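Local coordinates for nucleocapsid (Crimean-congo hemorrhagic fever virus, PDB 4AKL), which binds single- and double-stranded RNA, probably takes part in packaging the viral genome, and probably has sequence-nonspecific double-stranded DNA endonuclease activity, at residues Q369-I373 and M446-A450; L359-D365 and V379-I385. All coordinates share one frame; numbering follows the deposited sequence.

In the fold
Both contacts involve the stretch of chain around the connection between helices 355-360 and 385-392 of this nucleocapsid protein, about half of it helix and with almost no strand, and their centres lie about 14 Å apart. Along the chain the segments alternate: 359-365 comes first, then 369-373, then 379-385, and 446-450 follows beyond helix 425-440. Interaction 2 is buried and folds the two ends of the connection against each other; interaction 1 lies at the surface and ties the middle of the same connection to the loop that leads into helix 450-460. The long loop is thus fastened both to itself and to the C-terminal part of the chain.

Interaction 1 (Q369-I373 and M446-A450); sequences QQNRI and MDIVA
An Asx turn at Asn-371 sits against the side chain of Asp-447, joining the long loop after helix 355-360 to the loop that leads into helix 450-460. Asn-371 OD1 takes the backbone N of Ile-373 at 3.0 Å, in the carbonyl plane and on a lone pair, which fixes the amide's rotation. The amide can reach this bond because its CG stands anti to the backbone N (chi1 -169°). Held this way, it stacks on the Asp-447 carboxylate with the two planes 26° apart, the two side chains running antiparallel past one another, and OD1 comes to 3.3 Å from Asp-447 CB.

The carboxylate makes the polar link between the loops: Asp-447 OD2 accepts the backbone N of Arg-372 at 3.0 Å. The bond is nearly straight at hydrogen (175°), although the donor stands above the carboxylate plane. Arg-372 forms no salt bridge with Asp-447. Its NE stays 4.5 Å from Asp-447 OD2, with the oxygen far from the guanidinium plane, so any help from the charges is probably general electrostatics. Just before Asp-447, the carbonyl of Met-446 is held by Arg-176 of helix 163-181, and Ile-373 rests on Ile-180 of that helix. The apolar end of the contact is a touch of two isoleucine termini, Ile-373 CD1 lying 3.7 Å from Ile-448 CD1.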
loop_
_atom_site.group_PDB
_atom_site.type_symbol
_atom_site.label_atom_id
_atom_site.label_comp_id
_atom_site.label_asym_id
_atom_site.label_seq_id
_atom_site.Cartn_x
_atom_site.Cartn_y
_atom_site.Cartn_z
ATOM N N GLN A 369 -6.569 9.747 16.300
ATOM C CA GLN A 369 -6.066 10.817 17.101
ATOM C C GLN A 369 -4.715 11.447 16.622
ATOM O O GLN A 369 -4.244 12.393 17.243
ATOM C CB GLN A 369 -5.954 10.326 18.548
ATOM C CG GLN A 369 -7.305 10.007 19.158
ATOM C CD GLN A 369 -7.251 9.581 20.617
ATOM O OE1 GLN A 369 -6.181 9.265 21.161
ATOM N NE2 GLN A 369 -8.434 9.560 21.270
ATOM N N GLN A 370 -4.118 10.935 15.558
ATOM C CA GLN A 370 -2.800 11.394 15.097
ATOM C C GLN A 370 -2.835 11.808 13.620
ATOM O O GLN A 370 -3.881 11.759 12.968
ATOM C CB GLN A 370 -1.770 10.261 15.310
ATOM C CG GLN A 370 -1.659 9.732 16.776
ATOM C CD GLN A 370 -1.100 10.745 17.697
ATOM O OE1 GLN A 370 -0.253 11.572 17.294
ATOM N NE2 GLN A 370 -1.555 10.717 18.970
ATOM N N ASN A 371 -1.675 12.212 13.093
ATOM C CA ASN A 371 -1.552 12.496 11.664
ATOM C C ASN A 371 -1.931 11.238 10.874
ATOM O O ASN A 371 -1.418 10.174 11.133
ATOM C CB ASN A 371 -0.143 12.932 11.321
ATOM C CG ASN A 371 -0.027 13.479 9.919
ATOM O OD1 ASN A 371 -0.480 12.872 8.963
ATOM N ND2 ASN A 371 0.586 14.622 9.795
ATOM N N ARG A 372 -2.839 11.405 9.915
ATOM C CA ARG A 372 -3.351 10.320 9.110
ATOM C C ARG A 372 -2.361 9.553 8.338
ATOM O O ARG A 372 -2.618 8.427 7.985
ATOM C CB ARG A 372 -4.385 10.850 8.098
ATOM C CG ARG A 372 -5.804 10.744 8.531
ATOM C CD ARG A 372 -6.014 11.169 9.919
ATOM N NE ARG A 372 -7.386 11.519 10.344
ATOM C CZ ARG A 372 -8.570 11.354 9.700
ATOM N NH1 ARG A 372 -8.730 10.817 8.477
ATOM N NH2 ARG A 372 -9.661 11.770 10.339
ATOM N N ILE A 373 -1.225 10.146 8.049
ATOM C CA ILE A 373 -0.191 9.451 7.347
ATOM C C ILE A 373 0.209 8.182 8.147
ATOM O O ILE A 373 0.698 7.176 7.573
ATOM C CB ILE A 373 1.002 10.426 7.082
ATOM C CG1 ILE A 373 1.944 9.913 5.981
ATOM C CG2 ILE A 373 1.800 10.679 8.394
ATOM C CD1 ILE A 373 1.317 9.671 4.540
ATOM N N MET A 446 -3.166 19.709 4.932
ATOM C CA MET A 446 -3.767 18.402 4.788
ATOM C C MET A 446 -2.743 17.358 5.207
ATOM O O MET A 446 -1.603 17.434 4.795
ATOM C CB MET A 446 -4.177 18.160 3.346
ATOM C CG MET A 446 -5.115 19.199 2.789
ATOM S SD MET A 446 -5.472 18.842 1.059
ATOM C CE MET A 446 -6.882 17.746 1.235
ATOM N N ASP A 447 -3.163 16.382 6.022
ATOM C CA ASP A 447 -2.313 15.228 6.329
ATOM C C ASP A 447 -2.007 14.480 5.016
ATOM O O ASP A 447 -0.922 14.028 4.797
ATOM C CB ASP A 447 -3.010 14.260 7.311
ATOM C CG ASP A 447 -3.256 14.875 8.698
ATOM O OD1 ASP A 447 -2.843 16.038 8.912
ATOM O OD2 ASP A 447 -3.880 14.188 9.574
ATOM N N ILE A 448 -3.003 14.379 4.159
ATOM C CA ILE A 448 -2.948 13.532 2.967
ATOM C C ILE A 448 -3.340 14.273 1.721
ATOM O O ILE A 448 -4.480 14.763 1.645
ATOM C CB ILE A 448 -3.943 12.336 3.129
ATOM C CG1 ILE A 448 -3.461 11.363 4.217
ATOM C CG2 ILE A 448 -4.177 11.553 1.764
ATOM C CD1 ILE A 448 -2.069 10.944 4.029
ATOM N N VAL A 449 -2.424 14.348 0.748
ATOM C CA VAL A 449 -2.704 14.968 -0.565
ATOM C C VAL A 449 -2.792 13.814 -1.582
ATOM O O VAL A 449 -1.751 13.262 -1.978
ATOM C CB VAL A 449 -1.645 15.971 -0.921
ATOM C CG1 VAL A 449 -1.845 16.555 -2.351
ATOM C CG2 VAL A 449 -1.657 17.095 0.091
ATOM N N ALA A 450 -4.034 13.451 -1.968
ATOM C CA ALA A 450 -4.276 12.338 -2.914
ATOM C C ALA A 450 -3.400 12.379 -4.190
ATOM O O ALA A 450 -2.865 11.383 -4.594
ATOM C CB ALA A 450 -5.750 12.279 -3.356
#

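Interaction 2 (L359-D365 and V379-I385); sequences LYELFAD and VLTAGRI
Leu-359 meets the second segment with both its methyls: CG and the CD1 methyl lie against Leu-380 CD2, the two side chains roughly perpendicular, while the other methyl, CD2, reaches Ile-385 CD1 at 3.7 Å. Trp-313 of helix 306-316 packs on both Leu-359 and Leu-380. Through a type I turn from Tyr-360 to Phe-363 the chain brings in Leu-362, whose CB faces Leu-380 CB. The Phe-363 ring then runs alongside Leu-380 in the same direction, with CE1 3.7 Å from Leu-380 CD2; Ile-385 CG1 comes in at the ring's edge, in its plane. These residues form a small apolar interior between helix 355-360 and the start of helix 385-392, the intervening loop folding back on itself. Next, Ala-364 N donates to Leu-380 O at 2.9 Å, a bent bond (142°) with the donor tilted from the carbonyl plane. Ala-364 CB presses tightly on Val-379 CG1, 3.4 Å away.

Asp-365 ends the segment with a bifurcated hydrogen bond: the single N-H of Ala-382 is shared by OD1 at 3.0 Å and OD2 at 3.1 Å, each through its syn lone pair. With CG anti to its own carbonyl carbon (chi1 -57°), the carboxylate reaches the start of the type I turn from Ala-382 to Ile-385. A water donates to Asp-365 OD2 at 2.6 Å and accepts from the backbone N of Gly-383.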
loop_
_atom_site.group_PDB
_atom_site.type_symbol
_atom_site.label_atom_id
_atom_site.label_comp_id
_atom_site.label_asym_id
_atom_site.label_seq_id
_atom_site.Cartn_x
_atom_site.Cartn_y
_atom_site.Cartn_z
ATOM N N LEU A 359 -20.070 -1.531 7.329
ATOM C CA LEU A 359 -18.963 -0.845 6.652
ATOM C C LEU A 359 -18.744 0.510 7.349
ATOM O O LEU A 359 -17.615 0.949 7.533
ATOM C CB LEU A 359 -19.262 -0.602 5.156
ATOM C CG LEU A 359 -18.042 -0.255 4.296
ATOM C CD1 LEU A 359 -17.062 -1.478 4.133
ATOM C CD2 LEU A 359 -18.453 0.274 2.925
ATOM N N TYR A 360 -19.849 1.172 7.725
ATOM C CA TYR A 360 -19.756 2.495 8.305
ATOM C C TYR A 360 -18.947 2.437 9.598
ATOM O O TYR A 360 -18.108 3.320 9.851
ATOM C CB TYR A 360 -21.151 3.082 8.640
ATOM C CG TYR A 360 -21.128 4.545 9.091
ATOM C CD1 TYR A 360 -20.758 4.900 10.420
ATOM C CD2 TYR A 360 -21.460 5.558 8.213
ATOM C CE1 TYR A 360 -20.703 6.245 10.830
ATOM C CE2 TYR A 360 -21.434 6.948 8.632
ATOM C CZ TYR A 360 -21.061 7.277 9.927
ATOM O OH TYR A 360 -21.044 8.625 10.336
ATOM N N GLU A 361 -19.179 1.421 10.403
ATOM C CA GLU A 361 -18.505 1.322 11.702
ATOM C C GLU A 361 -16.990 1.143 11.589
ATOM O O GLU A 361 -16.270 1.396 12.558
ATOM C CB GLU A 361 -19.103 0.232 12.540
ATOM C CG GLU A 361 -18.602 0.154 14.003
ATOM C CD GLU A 361 -18.925 1.406 14.913
ATOM O OE1 GLU A 361 -19.249 2.528 14.422
ATOM O OE2 GLU A 361 -18.834 1.238 16.130
ATOM N N LEU A 362 -16.527 0.747 10.418
ATOM C CA LEU A 362 -15.086 0.684 10.137
ATOM C C LEU A 362 -14.395 2.081 9.969
ATOM O O LEU A 362 -13.183 2.218 10.195
ATOM C CB LEU A 362 -14.826 -0.198 8.925
ATOM C CG LEU A 362 -15.424 -1.598 8.971
ATOM C CD1 LEU A 362 -15.075 -2.346 7.667
ATOM C CD2 LEU A 362 -14.989 -2.384 10.220
ATOM N N PHE A 363 -15.157 3.104 9.593
ATOM C CA PHE A 363 -14.582 4.433 9.379
ATOM C C PHE A 363 -13.809 4.963 10.554
ATOM O O PHE A 363 -14.294 4.939 11.682
ATOM C CB PHE A 363 -15.652 5.475 9.026
ATOM C CG PHE A 363 -16.248 5.333 7.648
ATOM C CD1 PHE A 363 -15.531 4.939 6.593
ATOM C CD2 PHE A 363 -17.594 5.672 7.430
ATOM C CE1 PHE A 363 -16.099 4.829 5.298
ATOM C CE2 PHE A 363 -18.159 5.554 6.178
ATOM C CZ PHE A 363 -17.385 5.136 5.095
ATOM N N ALA A 364 -12.618 5.474 10.298
ATOM C CA ALA A 364 -11.825 6.085 11.380
ATOM C C ALA A 364 -11.752 7.622 11.328
ATOM O O ALA A 364 -10.980 8.258 12.078
ATOM C CB ALA A 364 -10.394 5.486 11.383
ATOM N N ASP A 365 -12.527 8.224 10.450
ATOM C CA ASP A 365 -12.419 9.676 10.197
ATOM C C ASP A 365 -12.448 10.539 11.453
ATOM O O ASP A 365 -11.693 11.474 11.563
ATOM C CB ASP A 365 -13.536 10.172 9.257
ATOM C CG ASP A 365 -13.536 9.403 7.908
ATOM O OD1 ASP A 365 -13.838 8.217 7.893
ATOM O OD2 ASP A 365 -13.188 9.998 6.887
ATOM N N VAL A 379 -7.179 0.179 7.771
ATOM C CA VAL A 379 -8.210 0.991 8.401
ATOM C C VAL A 379 -8.955 1.839 7.350
ATOM O O VAL A 379 -8.335 2.612 6.593
ATOM C CB VAL A 379 -7.637 1.879 9.513
ATOM C CG1 VAL A 379 -8.758 2.771 10.194
ATOM C CG2 VAL A 379 -6.908 1.011 10.548
ATOM N N LEU A 380 -10.274 1.654 7.286
ATOM C CA LEU A 380 -11.141 2.412 6.397
ATOM C C LEU A 380 -11.343 3.857 6.836
ATOM O O LEU A 380 -11.303 4.166 8.009
ATOM C CB LEU A 380 -12.493 1.728 6.253
ATOM C CG LEU A 380 -13.427 2.243 5.131
ATOM C CD1 LEU A 380 -12.762 2.155 3.726
ATOM C CD2 LEU A 380 -14.716 1.455 5.131
ATOM N N THR A 381 -11.529 4.720 5.852
ATOM C CA THR A 381 -11.906 6.129 6.019
ATOM C C THR A 381 -12.808 6.482 4.834
ATOM O O THR A 381 -12.865 5.727 3.830
ATOM C CB THR A 381 -10.712 7.156 5.968
ATOM O OG1 THR A 381 -10.065 7.051 4.707
ATOM C CG2 THR A 381 -9.704 6.929 7.072
ATOM N N ALA A 382 -13.510 7.625 4.945
ATOM C CA ALA A 382 -14.354 8.117 3.857
ATOM C C ALA A 382 -13.500 8.239 2.586
ATOM O O ALA A 382 -13.914 7.791 1.547
ATOM C CB ALA A 382 -15.059 9.498 4.232
ATOM N N GLY A 383 -12.290 8.798 2.689
ATOM C CA GLY A 383 -11.426 8.932 1.550
ATOM C C GLY A 383 -10.936 7.585 0.997
ATOM O O GLY A 383 -10.662 7.495 -0.186
ATOM N N ARG A 384 -10.854 6.538 1.822
ATOM C CA ARG A 384 -10.479 5.171 1.334
ATOM C C ARG A 384 -11.591 4.416 0.651
ATOM O O ARG A 384 -11.343 3.402 0.037
ATOM C CB ARG A 384 -9.854 4.392 2.473
ATOM C CG ARG A 384 -8.386 4.855 2.668
ATOM C CD ARG A 384 -7.763 4.251 3.891
ATOM N NE ARG A 384 -6.326 4.469 3.899
ATOM C CZ ARG A 384 -5.489 4.027 4.810
ATOM N NH1 ARG A 384 -5.913 3.292 5.858
ATOM N NH2 ARG A 384 -4.201 4.331 4.667
ATOM N N ILE A 385 -12.828 4.937 0.676
ATOM C CA ILE A 385 -13.919 4.319 -0.052
ATOM C C ILE A 385 -13.551 4.231 -1.571
ATOM O O ILE A 385 -13.926 3.247 -2.262
ATOM C CB ILE A 385 -15.286 5.021 0.248
ATOM C CG1 ILE A 385 -15.855 4.542 1.622
ATOM C CG2 ILE A 385 -16.320 4.720 -0.816
ATOM C CD1 ILE A 385 -16.476 3.085 1.683
HETATM O O HOH W 1 -11.495 10.519 5.015
#